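Local coordinates for protein 3-dehydroquinate dehydratase (Zymomonas mobilis subsp. mobilis, PDB 6SMF) that probably catalyses the trans-dehydration of 3-dehydroquinate to 3-dehydroshikimate through an enolate intermediate, the third step of chorismate biosynthesis, as a homododecamer, at residues K42-K47 and S138-L143; D94-I99 and G124-G129. All blocks are in the same frame, centred on the assembly; numbering follows the deposited sequence.

Interaction 1: residues K42-K47 and S138-L143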
ATOM      1  N   LYS A  42     -41.796  -7.436 -15.845  1.00103.95           N
ATOM      2  CA  LYS A  42     -42.602  -7.823 -17.040  1.00108.93           C
ATOM      3  C   LYS A  42     -43.854  -6.939 -17.152  1.00110.20           C
ATOM      4  O   LYS A  42     -44.151  -6.527 -18.296  1.00110.05           O
ATOM      5  CB  LYS A  42     -42.995  -9.300 -17.006  1.00109.75           C
ATOM      6  CG  LYS A  42     -41.874 -10.205 -17.482  1.00110.29           C
ATOM      7  CD  LYS A  42     -41.973 -11.607 -17.017  1.00111.50           C
ATOM      8  CE  LYS A  42     -41.047 -12.501 -17.805  1.00113.68           C
ATOM      9  NZ  LYS A  42     -40.897 -13.788 -17.103  1.00119.30           N
ATOM     10  N   LEU A  43     -44.499  -6.639 -16.011  1.00111.40           N
ATOM     11  CA  LEU A  43     -45.705  -5.757 -15.918  1.00116.63           C
ATOM     12  C   LEU A  43     -45.321  -4.302 -16.202  1.00116.11           C
ATOM     13  O   LEU A  43     -46.101  -3.609 -16.886  1.00120.02           O
ATOM     14  CB  LEU A  43     -46.328  -5.845 -14.522  1.00117.29           C
ATOM     15  CG  LEU A  43     -47.380  -6.925 -14.312  1.00120.91           C
ATOM     16  CD1 LEU A  43     -47.759  -6.962 -12.838  1.00122.34           C
ATOM     17  CD2 LEU A  43     -48.589  -6.691 -15.199  1.00124.35           C
ATOM     18  N   GLN A  44     -44.195  -3.844 -15.649  1.00110.50           N
ATOM     19  CA  GLN A  44     -43.710  -2.456 -15.831  1.00107.58           C
ATOM     20  C   GLN A  44     -43.420  -2.271 -17.323  1.00109.44           C
ATOM     21  O   GLN A  44     -43.733  -1.170 -17.884  1.00112.00           O
ATOM     22  CB  GLN A  44     -42.483  -2.242 -14.950  1.00101.96           C
ATOM     23  CG  GLN A  44     -42.148  -0.788 -14.688  1.00100.19           C
ATOM     24  CD  GLN A  44     -40.744  -0.677 -14.149  1.00 98.56           C
ATOM     25  OE1 GLN A  44     -40.230  -1.577 -13.473  1.00 93.30           O
ATOM     26  NE2 GLN A  44     -40.111   0.434 -14.479  1.00 95.38           N
ATOM     27  N   ALA A  45     -42.886  -3.338 -17.937  1.00108.60           N
ATOM     28  CA  ALA A  45     -42.461  -3.396 -19.355  1.00107.41           C
ATOM     29  C   ALA A  45     -43.682  -3.250 -20.258  1.00111.25           C
ATOM     30  O   ALA A  45     -43.550  -2.600 -21.294  1.00116.79           O
ATOM     31  CB  ALA A  45     -41.674  -4.669 -19.628  1.00103.13           C
ATOM     32  N   GLU A  46     -44.817  -3.829 -19.878  1.00114.52           N
ATOM     33  CA  GLU A  46     -46.113  -3.634 -20.582  1.00119.53           C
ATOM     34  C   GLU A  46     -46.475  -2.141 -20.515  1.00119.54           C
ATOM     35  O   GLU A  46     -46.661  -1.554 -21.581  1.00120.32           O
ATOM     36  CB  GLU A  46     -47.182  -4.543 -19.971  1.00124.59           C
ATOM     37  CG  GLU A  46     -47.905  -5.448 -20.956  1.00130.48           C
ATOM     38  CD  GLU A  46     -48.717  -6.528 -20.246  1.00135.43           C
ATOM     39  OE1 GLU A  46     -48.095  -7.246 -19.425  1.00133.02           O
ATOM     40  OE2 GLU A  46     -49.964  -6.642 -20.489  1.00143.15           O
ATOM     41  N   LYS A  47     -46.493  -1.521 -19.319  1.00122.25           N
ATOM     42  CA  LYS A  47     -46.826  -0.073 -19.159  1.00125.22           C
ATOM     43  C   LYS A  47     -45.897   0.788 -20.039  1.00123.86           C
ATOM     44  O   LYS A  47     -46.325   1.892 -20.416  1.00124.05           O
ATOM     45  CB  LYS A  47     -46.755   0.349 -17.686  1.00125.22           C
ATOM     46  N   SER A 138     -34.628  -0.658  -7.414  1.00 74.59           N
ATOM     47  CA  SER A 138     -33.375  -0.433  -8.184  1.00 77.21           C
ATOM     48  C   SER A 138     -33.598  -0.862  -9.650  1.00 77.42           C
ATOM     49  O   SER A 138     -33.273  -0.102 -10.568  1.00 79.86           O
ATOM     50  CB  SER A 138     -32.142  -1.109  -7.574  1.00 76.23           C
ATOM     51  OG  SER A 138     -31.739  -0.499  -6.342  1.00 73.23           O
ATOM     52  N   TYR A 139     -34.152  -2.038  -9.864  1.00 77.39           N
ATOM     53  CA  TYR A 139     -34.495  -2.555 -11.214  1.00 82.36           C
ATOM     54  C   TYR A 139     -35.577  -1.679 -11.871  1.00 87.08           C
ATOM     55  O   TYR A 139     -35.420  -1.319 -13.059  1.00 87.39           O
ATOM     56  CB  TYR A 139     -34.961  -4.015 -11.130  1.00 82.82           C
ATOM     57  CG  TYR A 139     -33.863  -4.991 -10.775  1.00 80.79           C
ATOM     58  CD1 TYR A 139     -33.566  -5.278  -9.449  1.00 78.08           C
ATOM     59  CD2 TYR A 139     -33.151  -5.660 -11.763  1.00 75.56           C
ATOM     60  CE1 TYR A 139     -32.596  -6.199  -9.115  1.00 73.13           C
ATOM     61  CE2 TYR A 139     -32.180  -6.588 -11.435  1.00 71.96           C
ATOM     62  CZ  TYR A 139     -31.895  -6.840 -10.111  1.00 68.36           C
ATOM     63  OH  TYR A 139     -30.920  -7.728  -9.774  1.00 70.83           O
ATOM     64  N   SER A 140     -36.659  -1.357 -11.152  1.00 87.76           N
ATOM     65  CA  SER A 140     -37.803  -0.612 -11.724  1.00 91.37           C
ATOM     66  C   SER A 140     -37.296   0.746 -12.250  1.00 89.21           C
ATOM     67  O   SER A 140     -37.638   1.092 -13.405  1.00 94.96           O
ATOM     68  CB  SER A 140     -39.009  -0.547 -10.769  1.00 94.11           C
ATOM     69  OG  SER A 140     -39.176   0.708 -10.117  1.00 99.47           O
ATOM     70  N   LEU A 141     -36.485   1.471 -11.476  1.00 85.93           N
ATOM     71  CA  LEU A 141     -35.869   2.780 -11.858  1.00 83.14           C
ATOM     72  C   LEU A 141     -34.981   2.617 -13.095  1.00 81.36           C
ATOM     73  O   LEU A 141     -35.013   3.483 -14.017  1.00 84.24           O
ATOM     74  CB  LEU A 141     -35.018   3.299 -10.704  1.00 81.46           C
ATOM     75  CG  LEU A 141     -35.783   3.826  -9.492  1.00 81.38           C
ATOM     76  CD1 LEU A 141     -34.879   3.847  -8.266  1.00 81.60           C
ATOM     77  CD2 LEU A 141     -36.297   5.221  -9.763  1.00 82.44           C
ATOM     78  N   ALA A 142     -34.199   1.553 -13.095  1.00 78.07           N
ATOM     79  CA  ALA A 142     -33.289   1.185 -14.199  1.00 77.50           C
ATOM     80  C   ALA A 142     -34.140   0.972 -15.458  1.00 81.87           C
ATOM     81  O   ALA A 142     -33.779   1.497 -16.513  1.00 85.68           O
ATOM     82  CB  ALA A 142     -32.496  -0.045 -13.791  1.00 74.45           C
ATOM     83  N   LEU A 143     -35.275   0.290 -15.343  1.00 80.12           N
ATOM     84  CA  LEU A 143     -36.118  -0.030 -16.518  1.00 84.33           C
ATOM     85  C   LEU A 143     -36.757   1.264 -17.068  1.00 88.71           C
ATOM     86  O   LEU A 143     -36.806   1.381 -18.325  1.00 90.72           O
ATOM     87  CB  LEU A 143     -37.134  -1.121 -16.164  1.00 83.30           C
ATOM     88  CG  LEU A 143     -38.037  -1.578 -17.319  1.00 88.54           C
ATOM     89  CD1 LEU A 143     -37.265  -1.892 -18.603  1.00 87.35           C
ATOM     90  CD2 LEU A 143     -38.876  -2.782 -16.908  1.00 91.10           C
TER
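The side-chain amide of Gln-44 reaches across to the helix of Ser-140 and Leu-143 and is held between them. Over one face sits Leu-143, its CD2 3.9 Å from Gln-44 CD. On the other side Ser-140 comes in obliquely at the oxygen end, its CB and CA both 3.1 Å from Gln-44 OE1. The nitrogen edge makes the polar contact: Gln-44 NE2 donates to the backbone Ser-140 O at 2.8 Å, nearly straight and in the plane of the amide. The donor is tilted 28° from the carbonyl plane. With CG anti to the backbone N (chi1 -161°) and the chain extended beyond it, the glutamine spans the gap between the helices. The hydroxyl of Ser-140 turns to Glu-137 instead. Beside the amide, Leu-143 CD2 also meets Ala-45 CB at 4.3 Å, while Leu-41 and Leu-48 extend the apolar patch around the leucine. The axes of segments 42-47 and 138-143 run in the same direction, inclined by 24°, and approach to 10.6 Å. This is the pairing of the first long helix with the C-terminal one on one face of the parallel sheet, as in flavodoxin-like folds.

Interaction 2: residues D94-I99 and G124-G129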
ATOM      1  N   ASP A  94     -14.650  -5.356 -19.830  1.00 64.20           N
ATOM      2  CA  ASP A  94     -14.219  -5.297 -21.249  1.00 62.93           C
ATOM      3  C   ASP A  94     -15.426  -5.559 -22.163  1.00 67.32           C
ATOM      4  O   ASP A  94     -15.534  -4.842 -23.206  1.00 68.83           O
ATOM      5  CB  ASP A  94     -13.084  -6.284 -21.496  1.00 62.53           C
ATOM      6  CG  ASP A  94     -11.730  -5.674 -21.247  1.00 64.90           C
ATOM      7  OD1 ASP A  94     -11.633  -4.417 -21.266  1.00 65.48           O
ATOM      8  OD2 ASP A  94     -10.774  -6.440 -21.141  1.00 69.63           O
ATOM      9  N   ALA A  95     -16.290  -6.516 -21.795  1.00 60.76           N
ATOM     10  CA  ALA A  95     -17.528  -6.818 -22.551  1.00 65.73           C
ATOM     11  C   ALA A  95     -18.383  -5.553 -22.676  1.00 63.35           C
ATOM     12  O   ALA A  95     -18.708  -5.178 -23.797  1.00 72.31           O
ATOM     13  CB  ALA A  95     -18.293  -7.930 -21.896  1.00 65.55           C
ATOM     14  N   ILE A  96     -18.654  -4.870 -21.574  1.00 62.60           N
ATOM     15  CA  ILE A  96     -19.444  -3.605 -21.558  1.00 63.58           C
ATOM     16  C   ILE A  96     -18.772  -2.574 -22.462  1.00 68.12           C
ATOM     17  O   ILE A  96     -19.443  -2.011 -23.340  1.00 72.02           O
ATOM     18  CB  ILE A  96     -19.612  -3.083 -20.141  1.00 58.20           C
ATOM     19  CG1 ILE A  96     -20.402  -4.058 -19.290  1.00 59.36           C
ATOM     20  CG2 ILE A  96     -20.248  -1.715 -20.164  1.00 59.30           C
ATOM     21  CD1 ILE A  96     -20.145  -3.868 -17.810  1.00 61.22           C
ATOM     22  N   ARG A  97     -17.470  -2.393 -22.311  1.00 67.77           N
ATOM     23  CA  ARG A  97     -16.757  -1.406 -23.141  1.00 70.18           C
ATOM     24  C   ARG A  97     -16.755  -1.783 -24.631  1.00 71.07           C
ATOM     25  O   ARG A  97     -16.819  -0.844 -25.466  1.00 67.52           O
ATOM     26  CB  ARG A  97     -15.382  -1.188 -22.549  1.00 72.09           C
ATOM     27  CG  ARG A  97     -15.480  -0.224 -21.379  1.00 76.76           C
ATOM     28  CD  ARG A  97     -14.144   0.265 -20.895  1.00 87.40           C
ATOM     29  NE  ARG A  97     -13.685   1.477 -21.580  1.00 94.70           N
ATOM     30  CZ  ARG A  97     -12.510   1.605 -22.191  1.00100.49           C
ATOM     31  NH1 ARG A  97     -11.663   0.590 -22.226  1.00105.35           N
ATOM     32  NH2 ARG A  97     -12.213   2.720 -22.836  1.00110.82           N
ATOM     33  N   ALA A  98     -16.707  -3.075 -24.971  1.00 70.74           N
ATOM     34  CA  ALA A  98     -16.585  -3.540 -26.386  1.00 72.09           C
ATOM     35  C   ALA A  98     -17.921  -3.356 -27.112  1.00 74.82           C
ATOM     36  O   ALA A  98     -17.886  -2.988 -28.272  1.00 82.30           O
ATOM     37  CB  ALA A  98     -16.168  -4.981 -26.437  1.00 70.36           C
ATOM     38  N   ILE A  99     -19.042  -3.590 -26.428  1.00 73.25           N
ATOM     39  CA  ILE A  99     -20.411  -3.482 -27.022  1.00 78.79           C
ATOM     40  C   ILE A  99     -20.867  -2.023 -27.000  1.00 80.31           C
ATOM     41  O   ILE A  99     -20.389  -1.274 -26.153  1.00 82.56           O
ATOM     42  CB  ILE A  99     -21.417  -4.401 -26.315  1.00 75.00           C
ATOM     43  CG1 ILE A  99     -21.802  -3.879 -24.923  1.00 74.81           C
ATOM     44  CG2 ILE A  99     -20.872  -5.810 -26.296  1.00 74.83           C
ATOM     45  CD1 ILE A  99     -22.866  -4.694 -24.220  1.00 74.68           C
ATOM     46  N   GLY A 124     -19.341  -0.716 -12.900  1.00 60.95           N
ATOM     47  CA  GLY A 124     -19.496   0.741 -12.760  1.00 62.83           C
ATOM     48  C   GLY A 124     -18.433   1.515 -13.519  1.00 63.09           C
ATOM     49  O   GLY A 124     -18.717   2.632 -13.956  1.00 61.99           O
ATOM     50  N   GLU A 125     -17.229   0.965 -13.635  1.00 59.90           N
ATOM     51  CA  GLU A 125     -16.124   1.654 -14.339  1.00 60.26           C
ATOM     52  C   GLU A 125     -16.401   1.695 -15.855  1.00 63.01           C
ATOM     53  O   GLU A 125     -15.794   2.508 -16.519  1.00 62.67           O
ATOM     54  CB  GLU A 125     -14.804   0.952 -14.035  1.00 58.19           C
ATOM     55  CG  GLU A 125     -14.334   1.253 -12.638  1.00 60.87           C
ATOM     56  CD  GLU A 125     -13.034   0.611 -12.226  1.00 61.36           C
ATOM     57  OE1 GLU A 125     -12.125   0.489 -13.100  1.00 66.66           O
ATOM     58  OE2 GLU A 125     -12.931   0.262 -11.031  1.00 58.41           O
ATOM     59  N   ALA A 126     -17.291   0.849 -16.370  1.00 63.05           N
ATOM     60  CA  ALA A 126     -17.517   0.688 -17.827  1.00 64.22           C
ATOM     61  C   ALA A 126     -18.941   1.086 -18.230  1.00 64.83           C
ATOM     62  O   ALA A 126     -19.142   1.391 -19.403  1.00 66.58           O
ATOM     63  CB  ALA A 126     -17.263  -0.724 -18.202  1.00 63.19           C
ATOM     64  N   ALA A 127     -19.871   1.095 -17.272  1.00 62.35           N
ATOM     65  CA  ALA A 127     -21.298   1.292 -17.519  1.00 60.35           C
ATOM     66  C   ALA A 127     -21.604   2.770 -17.698  1.00 62.20           C
ATOM     67  O   ALA A 127     -20.771   3.624 -17.407  1.00 62.89           O
ATOM     68  CB  ALA A 127     -22.099   0.707 -16.392  1.00 65.50           C
ATOM     69  N   LEU A 128     -22.788   3.024 -18.236  1.00 62.31           N
ATOM     70  CA  LEU A 128     -23.336   4.363 -18.425  1.00 65.42           C
ATOM     71  C   LEU A 128     -23.587   4.936 -17.036  1.00 65.06           C
ATOM     72  O   LEU A 128     -23.331   6.127 -16.772  1.00 69.75           O
ATOM     73  CB  LEU A 128     -24.641   4.221 -19.208  1.00 68.04           C
ATOM     74  CG  LEU A 128     -25.469   5.487 -19.370  1.00 74.02           C
ATOM     75  CD1 LEU A 128     -24.798   6.449 -20.330  1.00 75.17           C
ATOM     76  CD2 LEU A 128     -26.873   5.125 -19.851  1.00 81.77           C
ATOM     77  N   GLY A 129     -24.164   4.114 -16.184  1.00 64.35           N
ATOM     78  CA  GLY A 129     -24.799   4.596 -14.945  1.00 65.12           C
ATOM     79  C   GLY A 129     -25.065   3.439 -14.016  1.00 62.96           C
ATOM     80  O   GLY A 129     -24.952   2.290 -14.493  1.00 61.17           O
TER
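Ala-126 pushes its methyl against the helix of Ile-96 and Arg-97, and the tight part of the contact is built around that one carbon. Ala-126 CB lies 3.7 Å from Ile-96 CG2 and equally close to Arg-97 CG, so the methyl sits in the angle between two consecutive side chains. The isoleucine branch does more: CG2 stands anti to the backbone N, and from there that methyl also reaches the peptide that follows, coming within 3.4 Å of Ala-126 O and 4.0 Å of Ala-127 N. No hydrogen bond crosses here. Helix 90-98 is the connection between the parallel strands 77-81 and 103-107, a beta-alpha-beta crossover of the flavodoxin-like sheet, and the short, weakly bonded helix 122-126 leads through Ala-127 and Leu-128 into strand 129-132, outermost of the sheet within this chain. Away from the isoleucine the contact loosens. Arg-97 contributes chiefly its CG; farther out the chain bends (chi3 89°). Arg-97 is exposed, and its NH1 makes a long, weak ion pair with Glu-115 of a neighbouring subunit. Asp-94, a predicted substrate-binding residue, faces that same subunit and forms a salt bridge with its Arg-118. A different neighbouring subunit offers Asn-110, whose ND2 donates to the backbone oxygens of both Gly-124 and Ala-127.

In the fold
The two contacts lie on opposite faces of the parallel sheet, their centres 21 Å apart and their nearest atoms about 8 Å from each other without touching. Along the chain, interaction 2 is nested inside the loop that interaction 1 closes. Strand 103-107, which ends at the predicted proton donor His-107, runs between them: Ser-138 bonds to the His-107 backbone oxygen, while Leu-128 and Gly-129 pair with Val-103 and Glu-105. The Ala-127 side chain is about 9 Å from that of His-107, and the Ser-140 side chain about 10 Å from that of Leu-108. Both thus lie near the chain's own predicted site, and interaction 2 also extends through Asp-94 to Arg-118 of a neighbouring subunit.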